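Local coordinates for protein CAIP (Helicobacter cinaedi, PDB 5LBH) that probably takes up and stores iron as a Dps-like mini-ferritin and acts as an inflammatory antigen promoting the differentiation of macrophages into foam cells, at residues Y19-N24 against L97-Y102. Residues are numbered along the deposited sequence; the frame is centred on the assembly and turned at random.
Sequences YVKVHN and LADYEY
A single salt bridge, Lys-21 to Asp-99, spans helices 4-28 and 89-116, whose closest CA atoms in these segments, those of the same two residues, are 10.6 Å apart. Before it in sequence, Tyr-19 and Val-20 turn to the second subunit, the ring of Tyr-19 meeting its Tyr-19 with nearly parallel planes and Val-20 packing on its Leu-70. Lys-21 reaches the other way. Its chain is extended except for a bend at chi3 (-73°), and it meets the Asp-99 side chain from the opposite direction. Lys-21 NZ donates to Asp-99 OD2 at 3.1 Å, and OD2 accepts through its syn lone pair, the one on the side of OD1. A water ties the second carboxylate oxygen into the pair: it donates to Asp-99 OD1 at 3.1 Å and accepts a weak bond from Lys-21 NZ at 3.0 Å. Both carboxylate oxygens are thus engaged, which would limit rotation of the group. Ile-79 of the loop after helix 70-76 touches both side chains, and Phe-18 adds a contact to Asp-99. Further along, His-23 ND1 donates to Tyr-19 O (2.9 Å, N-H...O angle 171°), which fixes the ring's rotation. The result is a partly exposed interhelical salt bridge with a bridging water on a ferritin-like four-helix bundle; on the same helix as Lys-21, His-23 lies against Asp-53 of the second subunit, and Asp-53 and Glu-57 bind iron, consistent with the intersubunit ferroxidase centre of Dps proteins.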
loop_
_atom_site.group_PDB
_atom_site.type_symbol
_atom_site.label_atom_id
_atom_site.label_comp_id
_atom_site.label_asym_id
_atom_site.label_seq_id
_atom_site.Cartn_x
_atom_site.Cartn_y
_atom_site.Cartn_z
ATOM N N TYR A 19 -0.423 22.530 -24.170
ATOM C CA TYR A 19 0.226 21.276 -23.821
ATOM C C TYR A 19 1.626 21.186 -24.426
ATOM O O TYR A 19 2.594 20.839 -23.736
ATOM C CB TYR A 19 -0.664 20.123 -24.286
ATOM C CG TYR A 19 -0.106 18.744 -24.098
ATOM C CD1 TYR A 19 0.371 18.024 -25.185
ATOM C CD2 TYR A 19 -0.101 18.131 -22.840
ATOM C CE1 TYR A 19 0.860 16.764 -25.033
ATOM C CE2 TYR A 19 0.400 16.848 -22.675
ATOM C CZ TYR A 19 0.882 16.175 -23.779
ATOM O OH TYR A 19 1.381 14.906 -23.659
ATOM N N VAL A 20 1.757 21.531 -25.710
ATOM C CA VAL A 20 3.059 21.448 -26.363
ATOM C C VAL A 20 3.957 22.602 -25.931
ATOM O O VAL A 20 5.154 22.409 -25.702
ATOM C CB VAL A 20 2.896 21.382 -27.896
ATOM C CG1 VAL A 20 4.232 21.550 -28.577
ATOM C CG2 VAL A 20 2.303 20.038 -28.306
ATOM N N LYS A 21 3.405 23.809 -25.801
ATOM C CA LYS A 21 4.217 24.927 -25.330
ATOM C C LYS A 21 4.862 24.624 -23.976
ATOM O O LYS A 21 6.026 24.976 -23.735
ATOM C CB LYS A 21 3.379 26.193 -25.215
ATOM C CG LYS A 21 4.206 27.366 -24.770
ATOM C CD LYS A 21 3.379 28.591 -24.493
ATOM C CE LYS A 21 2.846 29.264 -25.721
ATOM N NZ LYS A 21 2.126 30.545 -25.340
ATOM N N VAL A 22 4.120 23.981 -23.073
ATOM C CA VAL A 22 4.668 23.703 -21.752
ATOM C C VAL A 22 5.754 22.617 -21.810
ATOM O O VAL A 22 6.712 22.666 -21.035
ATOM C CB VAL A 22 3.515 23.366 -20.780
ATOM C CG1 VAL A 22 4.038 22.925 -19.408
ATOM C CG2 VAL A 22 2.592 24.559 -20.638
ATOM N N HIS A 23 5.661 21.650 -22.737
ATOM C CA HIS A 23 6.784 20.726 -22.929
ATOM C C HIS A 23 8.054 21.498 -23.303
ATOM O O HIS A 23 9.156 21.185 -22.837
ATOM C CB HIS A 23 6.444 19.701 -24.016
ATOM C CG HIS A 23 5.688 18.506 -23.519
ATOM N ND1 HIS A 23 4.311 18.493 -23.406
ATOM C CD2 HIS A 23 6.102 17.263 -23.170
ATOM C CE1 HIS A 23 3.914 17.308 -22.976
ATOM N NE2 HIS A 23 4.980 16.544 -22.829
ATOM N N ASN A 24 7.905 22.539 -24.117
ATOM C CA ASN A 24 9.034 23.375 -24.491
ATOM C C ASN A 24 9.625 24.091 -23.271
ATOM O O ASN A 24 10.844 24.080 -23.069
ATOM C CB ASN A 24 8.559 24.336 -25.584
ATOM C CG ASN A 24 9.610 25.303 -26.037
ATOM O OD1 ASN A 24 10.785 25.158 -25.739
ATOM N ND2 ASN A 24 9.185 26.288 -26.823
ATOM N N LEU A 97 1.560 32.607 -16.398
ATOM C CA LEU A 97 0.559 33.491 -15.806
ATOM C C LEU A 97 -0.316 34.121 -16.885
ATOM O O LEU A 97 -1.545 34.120 -16.772
ATOM C CB LEU A 97 1.234 34.580 -14.961
ATOM C CG LEU A 97 0.363 35.678 -14.325
ATOM C CD1 LEU A 97 -0.667 35.082 -13.350
ATOM C CD2 LEU A 97 1.189 36.752 -13.622
ATOM N N ALA A 98 0.293 34.593 -17.978
ATOM C CA ALA A 98 -0.494 35.225 -19.034
ATOM C C ALA A 98 -1.490 34.246 -19.646
ATOM O O ALA A 98 -2.666 34.579 -19.829
ATOM C CB ALA A 98 0.420 35.794 -20.113
ATOM N N ASP A 99 -1.051 33.021 -19.938
ATOM C CA ASP A 99 -1.979 32.051 -20.512
ATOM C C ASP A 99 -3.041 31.610 -19.513
ATOM O O ASP A 99 -4.172 31.320 -19.918
ATOM C CB ASP A 99 -1.227 30.842 -21.077
ATOM C CG ASP A 99 -0.571 31.141 -22.426
ATOM O OD1 ASP A 99 -0.905 32.173 -23.034
ATOM O OD2 ASP A 99 0.254 30.336 -22.894
ATOM N N TYR A 100 -2.703 31.548 -18.219
ATOM C CA TYR A 100 -3.691 31.202 -17.194
ATOM C C TYR A 100 -4.809 32.239 -17.118
ATOM O O TYR A 100 -5.967 31.896 -16.860
ATOM C CB TYR A 100 -3.028 31.074 -15.826
ATOM C CG TYR A 100 -2.448 29.734 -15.544
ATOM C CD1 TYR A 100 -2.387 28.763 -16.527
ATOM C CD2 TYR A 100 -2.019 29.414 -14.280
ATOM C CE1 TYR A 100 -1.868 27.518 -16.263
ATOM C CE2 TYR A 100 -1.500 28.175 -14.002
ATOM C CZ TYR A 100 -1.428 27.232 -14.993
ATOM O OH TYR A 100 -0.900 25.996 -14.708
ATOM N N GLU A 101 -4.465 33.523 -17.281
ATOM C CA GLU A 101 -5.479 34.570 -17.282
ATOM C C GLU A 101 -6.405 34.399 -18.471
ATOM O O GLU A 101 -7.603 34.701 -18.391
ATOM C CB GLU A 101 -4.826 35.947 -17.399
ATOM C CG GLU A 101 -3.634 36.138 -16.531
ATOM C CD GLU A 101 -3.934 36.943 -15.327
ATOM O OE1 GLU A 101 -5.033 36.733 -14.769
ATOM O OE2 GLU A 101 -3.053 37.742 -14.921
ATOM N N TYR A 102 -5.856 33.923 -19.583
ATOM C CA TYR A 102 -6.669 33.636 -20.748
ATOM C C TYR A 102 -7.612 32.469 -20.481
ATOM O O TYR A 102 -8.817 32.569 -20.722
ATOM C CB TYR A 102 -5.755 33.352 -21.929
ATOM C CG TYR A 102 -6.473 32.830 -23.132
ATOM C CD1 TYR A 102 -6.385 31.481 -23.479
ATOM C CD2 TYR A 102 -7.258 33.666 -23.911
ATOM C CE1 TYR A 102 -7.037 30.992 -24.589
ATOM C CE2 TYR A 102 -7.911 33.189 -25.011
ATOM C CZ TYR A 102 -7.803 31.849 -25.352
ATOM O OH TYR A 102 -8.468 31.359 -26.461
HETATM O O HOH W 1 0.174 32.707 -25.884
#